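Local atomic coordinates of putative methyltransferase (Porphyromonas gingivalis, PDB entry 3LL7), a protein that is a putative methyltransferase, probably transferring a methyl group from S-adenosylmethionine to a substrate that has not been identified. Residues 68-73 and 102-107; 84-89 and 229-234; 107-112 and 137-142. All coordinates share one frame; numbering follows the deposited sequence.

Contact 1 of 3, residues 68-73 and 102-107; sequences YIPSRL and GGLGID. With FMT (formic acid), chain D.
The branch methyl CD1 of Leu-104 reaches out of a glycine-rich turn to the ring of Pro-70, with CD1 3.6 Å from Pro-70 CD. The two side chains slant past one another, and the methyl meets the ring at the carbon bonded to its nitrogen. Ile-69 approaches the same methyl more loosely: its CD1 lies 4.4 Å from Leu-104 CD1. A chi1 of -164°, which sets Leu-104 CG opposite the backbone N, carries the branch toward 68-73 while the peptide N-H stays with the formate. That N-H makes a weak, bent bond to formate O2 (Leu-104 N to O2 3.3 Å). At the start of the helix, Asp-107 N is 3.2 Å from formate O1, and its N-H...O angle of 168° is nearly straight. The formate probably comes from the crystallisation liquor, but it lies in the turn after strand 96-99, where the sequence GGLG resembles the glycine-rich loop that binds S-adenosylmethionine in class I methyltransferases. Ile-69 also packs on Leu-50 and Leu-54 of helix 38-57, and Tyr-68 on helix 8-20. The contact therefore sets the residues leading into helix 72-77, backed by the N-terminal helices, against the turn between strand 96-99 and helix 106-112.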
ATOM      1  N   TYR A  68       2.015 -16.066  17.902  1.00 10.49           N
ATOM      2  CA  TYR A  68       2.212 -15.153  18.998  1.00 10.35           C
ATOM      3  C   TYR A  68       2.552 -13.768  18.437  1.00 10.97           C
ATOM      4  O   TYR A  68       3.527 -13.629  17.701  1.00 11.02           O
ATOM      5  CB  TYR A  68       3.350 -15.639  19.890  1.00 10.14           C
ATOM      6  CG  TYR A  68       3.568 -14.760  21.086  1.00  9.80           C
ATOM      7  CD1 TYR A  68       2.692 -14.799  22.171  1.00  7.24           C
ATOM      8  CD2 TYR A  68       4.637 -13.877  21.135  1.00  9.04           C
ATOM      9  CE1 TYR A  68       2.879 -13.978  23.279  1.00  7.34           C
ATOM     10  CE2 TYR A  68       4.844 -13.044  22.258  1.00 11.42           C
ATOM     11  CZ  TYR A  68       3.944 -13.090  23.315  1.00  9.33           C
ATOM     12  OH  TYR A  68       4.103 -12.292  24.428  1.00 10.17           O
ATOM     13  N   ILE A  69       1.765 -12.761  18.813  1.00 11.63           N
ATOM     14  CA  ILE A  69       1.992 -11.371  18.357  1.00 12.42           C
ATOM     15  C   ILE A  69       2.890 -10.607  19.316  1.00 14.03           C
ATOM     16  O   ILE A  69       2.522 -10.412  20.469  1.00 13.93           O
ATOM     17  CB  ILE A  69       0.658 -10.628  18.166  1.00 12.19           C
ATOM     18  CG1 ILE A  69      -0.245 -11.438  17.236  1.00 11.75           C
ATOM     19  CG2 ILE A  69       0.880  -9.192  17.638  1.00 11.08           C
ATOM     20  CD1 ILE A  69       0.372 -11.751  15.862  1.00 15.36           C
ATOM     21  N   PRO A  70       4.077 -10.158  18.837  1.00 15.28           N
ATOM     22  CA  PRO A  70       5.056  -9.659  19.806  1.00 16.71           C
ATOM     23  C   PRO A  70       4.571  -8.400  20.509  1.00 18.03           C
ATOM     24  O   PRO A  70       4.834  -8.237  21.695  1.00 18.96           O
ATOM     25  CB  PRO A  70       6.311  -9.390  18.966  1.00 16.17           C
ATOM     26  CG  PRO A  70       5.833  -9.255  17.552  1.00 16.24           C
ATOM     27  CD  PRO A  70       4.567 -10.098  17.449  1.00 14.77           C
ATOM     28  N   SER A  71       3.850  -7.547  19.788  1.00 20.37           N
ATOM     29  CA  SER A  71       3.302  -6.305  20.337  1.00 22.33           C
ATOM     30  C   SER A  71       2.166  -5.732  19.476  1.00 23.34           C
ATOM     31  O   SER A  71       2.055  -6.030  18.279  1.00 23.34           O
ATOM     32  CB  SER A  71       4.414  -5.248  20.524  1.00 22.27           C
ATOM     33  OG  SER A  71       5.014  -4.883  19.286  1.00 23.57           O
ATOM     34  N   ARG A  72       1.314  -4.923  20.106  1.00 24.90           N
ATOM     35  CA  ARG A  72       0.356  -4.073  19.379  1.00 26.56           C
ATOM     36  C   ARG A  72       1.100  -3.152  18.412  1.00 26.95           C
ATOM     37  O   ARG A  72       0.682  -2.969  17.264  1.00 27.88           O
ATOM     38  CB  ARG A  72      -0.484  -3.245  20.358  1.00 26.86           C
ATOM     39  CG  ARG A  72      -1.204  -4.083  21.422  1.00 29.17           C
ATOM     40  CD  ARG A  72      -1.559  -3.257  22.656  1.00 32.33           C
ATOM     41  NE  ARG A  72      -2.264  -2.034  22.285  1.00 34.21           N
ATOM     42  CZ  ARG A  72      -2.641  -1.079  23.131  1.00 35.48           C
ATOM     43  NH1 ARG A  72      -2.408  -1.177  24.432  1.00 36.16           N
ATOM     44  NH2 ARG A  72      -3.261  -0.013  22.660  1.00 36.19           N
ATOM     45  N   LEU A  73       2.226  -2.600  18.867  1.00 27.41           N
ATOM     46  CA  LEU A  73       3.077  -1.785  18.006  1.00 27.50           C
ATOM     47  C   LEU A  73       3.453  -2.515  16.714  1.00 27.46           C
ATOM     48  O   LEU A  73       3.199  -1.998  15.617  1.00 27.53           O
ATOM     49  CB  LEU A  73       4.318  -1.275  18.754  1.00 27.89           C
ATOM     50  CG  LEU A  73       5.150  -0.176  18.071  1.00 28.42           C
ATOM     51  CD1 LEU A  73       4.277   0.950  17.491  1.00 29.25           C
ATOM     52  CD2 LEU A  73       6.185   0.378  19.056  1.00 29.30           C
ATOM     53  N   GLY A 102      13.116  -6.947   8.622  0.50 10.45           N
ATOM     54  CA  GLY A 102      12.276  -7.858   9.374  0.50 10.07           C
ATOM     55  C   GLY A 102      10.879  -7.373   9.705  0.50 10.24           C
ATOM     56  O   GLY A 102      10.121  -6.996   8.827  0.50 10.99           O
ATOM     57  N   GLY A 103      10.562  -7.425  10.991  1.00  9.11           N
ATOM     58  CA  GLY A 103       9.276  -7.016  11.575  1.00  8.93           C
ATOM     59  C   GLY A 103       8.388  -8.217  11.918  1.00  8.41           C
ATOM     60  O   GLY A 103       8.882  -9.262  12.338  1.00  8.37           O
ATOM     61  N   LEU A 104       7.076  -8.070  11.737  1.00  8.91           N
ATOM     62  CA  LEU A 104       6.128  -9.162  12.030  1.00  9.85           C
ATOM     63  C   LEU A 104       6.368 -10.331  11.076  1.00  9.54           C
ATOM     64  O   LEU A 104       6.016 -11.497  11.363  1.00  9.03           O
ATOM     65  CB  LEU A 104       4.681  -8.624  11.889  1.00 10.90           C
ATOM     66  CG  LEU A 104       3.519  -9.413  12.477  1.00 12.56           C
ATOM     67  CD1 LEU A 104       3.806  -9.876  13.904  1.00 14.21           C
ATOM     68  CD2 LEU A 104       2.260  -8.541  12.469  1.00 15.16           C
ATOM     69  N   GLY A 105       6.966 -10.021   9.918  1.00  8.92           N
ATOM     70  CA  GLY A 105       7.423 -11.067   8.990  1.00  9.22           C
ATOM     71  C   GLY A 105       6.462 -11.377   7.843  1.00  9.08           C
ATOM     72  O   GLY A 105       6.670 -12.330   7.078  1.00  8.95           O
ATOM     73  N   ILE A 106       5.409 -10.584   7.693  0.50  8.90           N
ATOM     74  CA  ILE A 106       4.460 -10.889   6.628  0.50  9.11           C
ATOM     75  C   ILE A 106       5.017 -10.643   5.220  0.50  9.23           C
ATOM     76  O   ILE A 106       4.653 -11.362   4.285  0.50  9.06           O
ATOM     77  CB  ILE A 106       3.120 -10.185   6.811  0.50  9.15           C
ATOM     78  CG1 ILE A 106       2.096 -10.763   5.825  0.50  8.90           C
ATOM     79  CG2 ILE A 106       3.300  -8.685   6.676  0.50  8.95           C
ATOM     80  CD1 ILE A 106       0.713 -10.188   5.945  0.50  8.08           C
ATOM     81  N   ASP A 107       5.896  -9.650   5.067  1.00  9.22           N
ATOM     82  CA  ASP A 107       6.588  -9.467   3.797  1.00  9.63           C
ATOM     83  C   ASP A 107       7.546 -10.646   3.560  1.00  9.42           C
ATOM     84  O   ASP A 107       7.602 -11.189   2.458  1.00  9.61           O
ATOM     85  CB  ASP A 107       7.322  -8.111   3.771  1.00 10.36           C
ATOM     86  CG  ASP A 107       6.355  -6.917   3.666  1.00 12.45           C
ATOM     87  OD1 ASP A 107       5.222  -7.103   3.199  1.00 15.53           O
ATOM     88  OD2 ASP A 107       6.730  -5.785   4.036  1.00 19.34           O
TER
HETATM   89  C   FMT D 503       6.173  -6.776   7.789  1.00 41.35           C
HETATM   90  O1  FMT D 503       6.915  -7.650   7.344  1.00 40.41           O
HETATM   91  O2  FMT D 503       5.771  -6.760   8.953  1.00 41.65           O

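Contact 2 of 3, residues 84-89 and 229-234; sequences SSYKSR and HVVAAH
The helical segment 84-89 lies beside the end of strand 225-233, closest at Tyr-86 and Val-231, whose CA atoms are 8.8 Å apart. Along the strand the side chains alternate: His-229 and Val-231 point toward the helical segment, and Val-230 between them points away. Tyr-86 spans the gap. With chi1 at 177°, its ring extends away from the backbone N and brings the hydroxyl to the rim of the imidazole, where Tyr-86 OH and His-229 ND1 form a short hydrogen bond of 2.6 Å. Each polar atom lies in the plane of the other's ring. The rings meet rim to rim, with planes at 57° and neither over the other's face. On the CE2/CD2 side of the phenol, Val-231 CG2 packs 3.7 Å from Tyr-86 CE2. In one of its two modelled conformers, and so less certainly, Arg-89 lays its CG over one tyrosine face and turns a guanidinium face to the imidazole, NH1 lying 3.8 Å from His-229 CE1. The other nitrogen of the imidazole, NE2, bonds Glu-227, and the ring stacks on His-259. Together these contacts place a helix against one face of a mixed sheet, where strand 225-233 lies between antiparallel 236-244 and parallel 258-263, as in the alpha/beta layering of Rossmann-like methyltransferases.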
ATOM      1  N   SER A  84       1.374  -7.360   0.714  1.00 18.39           N
ATOM      2  CA  SER A  84       2.456  -8.299   0.980  1.00 17.60           C
ATOM      3  C   SER A  84       2.479  -9.320  -0.143  1.00 16.35           C
ATOM      4  O   SER A  84       3.515  -9.553  -0.706  1.00 16.83           O
ATOM      5  CB  SER A  84       2.308  -8.983   2.334  1.00 17.87           C
ATOM      6  OG  SER A  84       1.250  -9.922   2.302  1.00 17.24           O
ATOM      7  N   SER A  85       1.332  -9.890  -0.509  1.00 15.74           N
ATOM      8  CA  SER A  85       1.326 -10.906  -1.588  1.00 15.48           C
ATOM      9  C   SER A  85       1.653 -10.445  -3.018  1.00 14.31           C
ATOM     10  O   SER A  85       2.130 -11.251  -3.836  1.00 15.30           O
ATOM     11  CB  SER A  85       0.044 -11.750  -1.570  1.00 16.38           C
ATOM     12  OG  SER A  85      -1.130 -10.967  -1.368  1.00 20.02           O
ATOM     13  N   TYR A  86       1.363  -9.182  -3.351  1.00 11.79           N
ATOM     14  CA  TYR A  86       1.776  -8.607  -4.644  1.00  9.42           C
ATOM     15  C   TYR A  86       3.289  -8.656  -4.827  1.00  8.25           C
ATOM     16  O   TYR A  86       3.788  -8.880  -5.923  1.00  7.84           O
ATOM     17  CB  TYR A  86       1.333  -7.140  -4.740  1.00  9.12           C
ATOM     18  CG  TYR A  86       1.767  -6.425  -6.013  1.00  6.52           C
ATOM     19  CD1 TYR A  86       1.102  -6.637  -7.222  1.00  2.00           C
ATOM     20  CD2 TYR A  86       2.840  -5.522  -5.999  1.00  4.87           C
ATOM     21  CE1 TYR A  86       1.485  -5.983  -8.383  1.00  5.28           C
ATOM     22  CE2 TYR A  86       3.218  -4.850  -7.143  1.00  2.42           C
ATOM     23  CZ  TYR A  86       2.549  -5.096  -8.337  1.00  3.27           C
ATOM     24  OH  TYR A  86       2.906  -4.448  -9.455  1.00  5.06           O
ATOM     25  N   LYS A  87       4.014  -8.424  -3.739  1.00  7.97           N
ATOM     26  CA  LYS A  87       5.476  -8.496  -3.742  1.00  7.73           C
ATOM     27  C   LYS A  87       5.996  -9.837  -4.235  1.00  7.05           C
ATOM     28  O   LYS A  87       7.095  -9.898  -4.799  1.00  5.73           O
ATOM     29  CB  LYS A  87       6.044  -8.280  -2.337  1.00  8.83           C
ATOM     30  CG  LYS A  87       5.860  -6.878  -1.808  1.00 11.50           C
ATOM     31  CD  LYS A  87       6.218  -6.863  -0.317  1.00 14.21           C
ATOM     32  CE  LYS A  87       5.837  -5.528   0.294  1.00 14.87           C
ATOM     33  NZ  LYS A  87       4.371  -5.409   0.557  1.00 17.35           N
ATOM     34  N   SER A  88       5.223 -10.905  -4.039  1.00  5.97           N
ATOM     35  CA  SER A  88       5.715 -12.225  -4.447  1.00  6.64           C
ATOM     36  C   SER A  88       5.976 -12.299  -5.968  1.00  6.22           C
ATOM     37  O   SER A  88       6.782 -13.121  -6.411  1.00  6.17           O
ATOM     38  CB  SER A  88       4.793 -13.359  -3.976  1.00  6.58           C
ATOM     39  OG  SER A  88       3.633 -13.401  -4.790  1.00  8.61           O
ATOM     40  N   ARG A  89       5.320 -11.430  -6.743  0.50  5.71           N
ATOM     41  CA  ARG A  89       5.529 -11.368  -8.193  0.50  6.30           C
ATOM     42  C   ARG A  89       6.944 -10.941  -8.607  0.50  6.38           C
ATOM     43  O   ARG A  89       7.344 -11.184  -9.746  0.50  6.18           O
ATOM     44  CB  ARG A  89       4.491 -10.466  -8.880  0.50  6.01           C
ATOM     45  CG  ARG A  89       4.641  -8.972  -8.592  0.50  6.77           C
ATOM     46  CD  ARG A  89       5.510  -8.233  -9.597  0.50  7.78           C
ATOM     47  NE  ARG A  89       4.790  -7.897 -10.826  0.50  6.42           N
ATOM     48  CZ  ARG A  89       5.377  -7.381 -11.890  0.50  6.71           C
ATOM     49  NH1 ARG A  89       6.678  -7.141 -11.856  0.50  7.94           N
ATOM     50  NH2 ARG A  89       4.676  -7.098 -12.976  0.50  4.04           N
ATOM     51  N   HIS A 229       6.929   0.853  -8.611  1.00 11.07           N
ATOM     52  CA  HIS A 229       5.520   0.476  -8.634  1.00 11.35           C
ATOM     53  C   HIS A 229       4.782   1.309  -7.589  1.00 11.19           C
ATOM     54  O   HIS A 229       5.239   1.397  -6.430  1.00 12.28           O
ATOM     55  CB  HIS A 229       5.359  -1.001  -8.276  1.00 11.63           C
ATOM     56  CG  HIS A 229       5.853  -1.939  -9.339  1.00 11.78           C
ATOM     57  ND1 HIS A 229       5.123  -3.028  -9.755  1.00 12.60           N
ATOM     58  CD2 HIS A 229       6.993  -1.946 -10.069  1.00 13.77           C
ATOM     59  CE1 HIS A 229       5.791  -3.667 -10.699  1.00 14.96           C
ATOM     60  NE2 HIS A 229       6.929  -3.028 -10.909  1.00 14.12           N
ATOM     61  N   VAL A 230       3.653   1.899  -7.979  1.00  9.83           N
ATOM     62  CA  VAL A 230       2.804   2.621  -7.030  1.00 10.01           C
ATOM     63  C   VAL A 230       1.628   1.712  -6.754  1.00  9.59           C
ATOM     64  O   VAL A 230       0.858   1.379  -7.685  1.00  9.37           O
ATOM     65  CB  VAL A 230       2.306   3.974  -7.605  1.00 10.28           C
ATOM     66  CG1 VAL A 230       1.372   4.671  -6.597  1.00 10.92           C
ATOM     67  CG2 VAL A 230       3.505   4.843  -7.978  1.00 10.13           C
ATOM     68  N   VAL A 231       1.551   1.201  -5.529  1.00  9.43           N
ATOM     69  CA  VAL A 231       0.592   0.103  -5.266  1.00  9.51           C
ATOM     70  C   VAL A 231      -0.549   0.551  -4.352  1.00  9.40           C
ATOM     71  O   VAL A 231      -0.318   0.888  -3.171  1.00 10.34           O
ATOM     72  CB  VAL A 231       1.320  -1.127  -4.647  1.00  9.49           C
ATOM     73  CG1 VAL A 231       0.343  -2.286  -4.412  1.00 11.36           C
ATOM     74  CG2 VAL A 231       2.502  -1.579  -5.556  1.00 10.98           C
ATOM     75  N   ALA A 232      -1.766   0.546  -4.885  1.00 10.43           N
ATOM     76  CA  ALA A 232      -2.946   0.838  -4.078  1.00 11.89           C
ATOM     77  C   ALA A 232      -3.717  -0.456  -3.749  1.00 13.59           C
ATOM     78  O   ALA A 232      -3.697  -1.411  -4.541  1.00 13.29           O
ATOM     79  CB  ALA A 232      -3.850   1.824  -4.786  1.00 10.28           C
ATOM     80  N   ALA A 233      -4.341  -0.460  -2.572  1.00 14.85           N
ATOM     81  CA  ALA A 233      -5.253  -1.521  -2.080  1.00 16.97           C
ATOM     82  C   ALA A 233      -6.275  -0.856  -1.162  1.00 18.13           C
ATOM     83  O   ALA A 233      -5.960   0.121  -0.472  1.00 17.92           O
ATOM     84  CB  ALA A 233      -4.479  -2.594  -1.326  1.00 17.17           C
ATOM     85  N   HIS A 234      -7.502  -1.376  -1.136  1.00 19.50           N
ATOM     86  CA  HIS A 234      -8.557  -0.833  -0.251  1.00 20.69           C
ATOM     87  C   HIS A 234      -8.871   0.645  -0.538  1.00 21.15           C
ATOM     88  O   HIS A 234      -9.240   1.401   0.364  1.00 21.98           O
ATOM     89  CB  HIS A 234      -8.190  -1.031   1.229  1.00 20.94           C
ATOM     90  CG  HIS A 234      -7.798  -2.438   1.569  1.00 21.63           C
ATOM     91  ND1 HIS A 234      -8.717  -3.463   1.667  1.00 23.59           N
ATOM     92  CD2 HIS A 234      -6.588  -2.992   1.819  1.00 22.13           C
ATOM     93  CE1 HIS A 234      -8.091  -4.588   1.966  1.00 23.23           C
ATOM     94  NE2 HIS A 234      -6.797  -4.331   2.055  1.00 24.12           N
TER

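Contact 3 of 3, residues 107-112 and 137-142; sequences DFIALM and LLLNEG. With FMT (formic acid), chain D.
Ile-109 and Met-112, one turn apart on the helix, meet Leu-138 and Leu-139 across an apolar seam. At the start of the segment, Asp-107 is turned elsewhere: its OD2 is hydrogen-bonded to Tyr-168 OH and its OD1 to Ser-79 OG. Phe-108 serves as a floor within the helix, and the bent selenomethionine chain of Met-112 curls over it, with CG 3.6 Å above one face of the ring and shifted toward the rim. Ile-109 then makes the first contact across the seam. Its CG1 branch runs opposite the carbonyl carbon and bends at chi2 (-67°), so that the terminal CD1 does the touching. This methyl is 3.8 Å from Leu-138 CB, with the two side chains crossing at about a right angle, and 4.1 Å from CD2 of Leu-139. Beyond Ala-110 and Leu-111, Met-112 closes the seam with the root of its side chain. Met-112 CB is 3.6 Å from Leu-139 CD2, and CG follows at 4.0 Å from that methyl, which is thus wedged between the isoleucine tip and the root of the selenomethionine.

The backbones are linked by a single water, which donates to Met-112 O at 3.1 Å and accepts from Asn-140 N at 3.1 Å. Met-112 O has a second partner in Lys-143 NZ, so this carbonyl is held by two donors. Underneath, Val-145 of strand 144-149 touches Phe-108, Met-112 and Leu-139 alike, while Ile-135 of helix 125-138 packs on Phe-108 and Ile-109. The seam thus joins two neighbouring helices of the alpha/beta layer, 106-112 and 125-138, where the weakly bonded last part of 125-138 gives way to the loop before strand 144-149.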
ATOM      1  N   ASP A 107       5.896  -9.650   5.067  1.00  9.22           N
ATOM      2  CA  ASP A 107       6.588  -9.467   3.797  1.00  9.63           C
ATOM      3  C   ASP A 107       7.546 -10.646   3.560  1.00  9.42           C
ATOM      4  O   ASP A 107       7.602 -11.189   2.458  1.00  9.61           O
ATOM      5  CB  ASP A 107       7.322  -8.111   3.771  1.00 10.36           C
ATOM      6  CG  ASP A 107       6.355  -6.917   3.666  1.00 12.45           C
ATOM      7  OD1 ASP A 107       5.222  -7.103   3.199  1.00 15.53           O
ATOM      8  OD2 ASP A 107       6.730  -5.785   4.036  1.00 19.34           O
ATOM      9  N   PHE A 108       8.289 -11.048   4.592  1.00  8.44           N
ATOM     10  CA  PHE A 108       9.242 -12.145   4.451  1.00  8.23           C
ATOM     11  C   PHE A 108       8.487 -13.396   4.036  1.00  7.91           C
ATOM     12  O   PHE A 108       8.914 -14.081   3.119  1.00  7.96           O
ATOM     13  CB  PHE A 108       9.968 -12.425   5.765  1.00  7.72           C
ATOM     14  CG  PHE A 108      10.955 -13.537   5.692  1.00  7.15           C
ATOM     15  CD1 PHE A 108      12.161 -13.363   5.020  1.00  9.00           C
ATOM     16  CD2 PHE A 108      10.724 -14.751   6.356  1.00  8.30           C
ATOM     17  CE1 PHE A 108      13.131 -14.394   4.976  1.00 10.33           C
ATOM     18  CE2 PHE A 108      11.680 -15.788   6.313  1.00  9.85           C
ATOM     19  CZ  PHE A 108      12.884 -15.606   5.614  1.00  9.18           C
ATOM     20  N   ILE A 109       7.347 -13.652   4.677  1.00  7.51           N
ATOM     21  CA  ILE A 109       6.512 -14.822   4.339  1.00  8.57           C
ATOM     22  C   ILE A 109       6.056 -14.761   2.861  1.00  8.67           C
ATOM     23  O   ILE A 109       6.091 -15.777   2.153  1.00  8.63           O
ATOM     24  CB  ILE A 109       5.291 -14.951   5.299  1.00  8.90           C
ATOM     25  CG1 ILE A 109       5.764 -15.181   6.751  1.00 10.70           C
ATOM     26  CG2 ILE A 109       4.339 -16.078   4.869  1.00 10.94           C
ATOM     27  CD1 ILE A 109       6.441 -16.486   6.960  1.00 15.42           C
ATOM     28  N   ALA A 110       5.686 -13.562   2.399  1.00  8.79           N
ATOM     29  CA  ALA A 110       5.246 -13.396   1.001  1.00  9.22           C
ATOM     30  C   ALA A 110       6.394 -13.693   0.049  1.00  9.61           C
ATOM     31  O   ALA A 110       6.178 -14.297  -0.989  1.00 10.38           O
ATOM     32  CB  ALA A 110       4.679 -12.005   0.742  1.00  8.55           C
ATOM     33  N   LEU A 111       7.604 -13.265   0.402  1.00  9.01           N
ATOM     34  CA  LEU A 111       8.802 -13.597  -0.391  1.00 10.00           C
ATOM     35  C   LEU A 111       9.074 -15.094  -0.413  1.00  9.44           C
ATOM     36  O   LEU A 111       9.431 -15.657  -1.452  1.00  9.91           O
ATOM     37  CB  LEU A 111      10.043 -12.874   0.125  1.00  9.77           C
ATOM     38  CG  LEU A 111      10.025 -11.349   0.268  1.00 12.83           C
ATOM     39  CD1 LEU A 111      11.373 -10.924   0.834  1.00 16.09           C
ATOM     40  CD2 LEU A 111       9.722 -10.646  -1.046  1.00 13.23           C
HETATM   41  N   MSE A 112       8.892 -15.732   0.737  1.00  9.11           N
HETATM   42  CA  MSE A 112       9.113 -17.165   0.884  1.00  8.11           C
HETATM   43  C   MSE A 112       8.008 -18.047   0.291  1.00  8.23           C
HETATM   44  O   MSE A 112       8.167 -19.268   0.237  1.00  8.45           O
HETATM   45  CB  MSE A 112       9.303 -17.483   2.366  1.00  8.14           C
HETATM   46  CG  MSE A 112      10.567 -16.883   2.979  1.00  6.99           C
HETATM   47 SE   MSE A 112      12.216 -17.472   2.164  0.75  7.80          SE
HETATM   48  CE  MSE A 112      12.020 -19.371   2.382  1.00  8.29           C
ATOM     49  N   LEU A 137       5.677 -21.681  11.554  1.00 15.21           N
ATOM     50  CA  LEU A 137       4.265 -22.089  11.524  1.00 15.10           C
ATOM     51  C   LEU A 137       3.535 -21.585  10.272  1.00 15.80           C
ATOM     52  O   LEU A 137       2.404 -22.004   9.970  1.00 14.70           O
ATOM     53  CB  LEU A 137       3.554 -21.597  12.782  1.00 15.41           C
ATOM     54  CG  LEU A 137       4.243 -22.029  14.083  1.00 15.23           C
ATOM     55  CD1 LEU A 137       3.668 -21.299  15.256  1.00 15.95           C
ATOM     56  CD2 LEU A 137       4.132 -23.544  14.263  1.00 15.55           C
ATOM     57  N   LEU A 138       4.167 -20.656   9.558  1.00 15.78           N
ATOM     58  CA  LEU A 138       3.529 -20.020   8.414  1.00 16.98           C
ATOM     59  C   LEU A 138       4.100 -20.440   7.065  1.00 17.55           C
ATOM     60  O   LEU A 138       3.494 -20.166   6.033  1.00 16.14           O
ATOM     61  CB  LEU A 138       3.597 -18.496   8.547  1.00 16.82           C
ATOM     62  CG  LEU A 138       2.757 -17.882   9.675  1.00 18.09           C
ATOM     63  CD1 LEU A 138       3.407 -16.602  10.220  1.00 17.31           C
ATOM     64  CD2 LEU A 138       1.303 -17.650   9.233  1.00 20.37           C
ATOM     65  N   LEU A 139       5.266 -21.076   7.071  1.00 18.41           N
ATOM     66  CA  LEU A 139       5.912 -21.448   5.821  1.00 20.54           C
ATOM     67  C   LEU A 139       5.358 -22.769   5.315  1.00 22.00           C
ATOM     68  O   LEU A 139       5.122 -23.676   6.119  1.00 21.55           O
ATOM     69  CB  LEU A 139       7.419 -21.601   5.997  1.00 19.99           C
ATOM     70  CG  LEU A 139       8.327 -20.428   6.370  1.00 21.95           C
ATOM     71  CD1 LEU A 139       9.620 -21.026   6.908  1.00 23.81           C
ATOM     72  CD2 LEU A 139       8.609 -19.527   5.214  1.00 20.74           C
ATOM     73  N   ASN A 140       5.177 -22.868   3.991  1.00 23.97           N
ATOM     74  CA  ASN A 140       4.840 -24.121   3.313  1.00 26.00           C
ATOM     75  C   ASN A 140       5.936 -25.155   3.566  1.00 26.55           C
ATOM     76  O   ASN A 140       6.973 -24.831   4.158  1.00 26.79           O
ATOM     77  CB  ASN A 140       4.655 -23.898   1.793  1.00 26.44           C
ATOM     78  CG  ASN A 140       3.803 -22.668   1.465  1.00 28.56           C
ATOM     79  OD1 ASN A 140       3.022 -22.192   2.297  1.00 31.43           O
ATOM     80  ND2 ASN A 140       3.964 -22.140   0.249  1.00 29.36           N
ATOM     81  N   GLU A 141       5.714 -26.394   3.133  1.00 27.19           N
ATOM     82  CA  GLU A 141       6.715 -27.441   3.310  1.00 27.81           C
ATOM     83  C   GLU A 141       7.934 -27.209   2.410  1.00 27.54           C
ATOM     84  O   GLU A 141       7.818 -26.637   1.318  1.00 27.46           O
ATOM     85  CB  GLU A 141       6.115 -28.835   3.068  1.00 28.17           C
ATOM     86  CG  GLU A 141       6.846 -29.959   3.825  1.00 30.19           C
ATOM     87  CD  GLU A 141       6.377 -31.362   3.453  1.00 32.39           C
ATOM     88  OE1 GLU A 141       6.114 -31.624   2.257  1.00 34.36           O
ATOM     89  OE2 GLU A 141       6.292 -32.220   4.362  1.00 34.02           O
ATOM     90  N   GLY A 142       9.102 -27.623   2.903  1.00 27.54           N
ATOM     91  CA  GLY A 142      10.341 -27.614   2.126  1.00 26.84           C
ATOM     92  C   GLY A 142      11.030 -26.267   2.016  1.00 26.37           C
ATOM     93  O   GLY A 142      11.680 -25.983   1.001  1.00 26.98           O
TER
HETATM   94  C   FMT D 503       6.173  -6.776   7.789  1.00 41.35           C
HETATM   95  O1  FMT D 503       6.915  -7.650   7.344  1.00 40.41           O
HETATM   96  O2  FMT D 503       5.771  -6.760   8.953  1.00 41.65           O
HETATM   97  O   HOH W   1       6.144 -20.570   2.157  1.00 30.16           O

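In the fold
Helix 106-112 is common to contacts 1 and 3, and the helical segment of contact 2 packs against it. Contacts 1 and 3 share Asp-107, their centres lie 14 Å apart, and the formate marks the N-terminal end of this helix, at the likely cofactor site. Contact 2 is centred 19 Å from contact 1 and 17 Å from contact 3, yet it reaches the same helix: Lys-87 NZ lies 3.3 Å from Asp-107 OD1, a long, weak ion pair, and Ser-84 O is 3.1 Å from Ala-110 CB. Lys-87 also bridges to Glu-239 of the strand next to 225-233. In sequence, contact 3 is nested within the loop that contact 2 closes, whereas the segments of contacts 1 and 2 alternate.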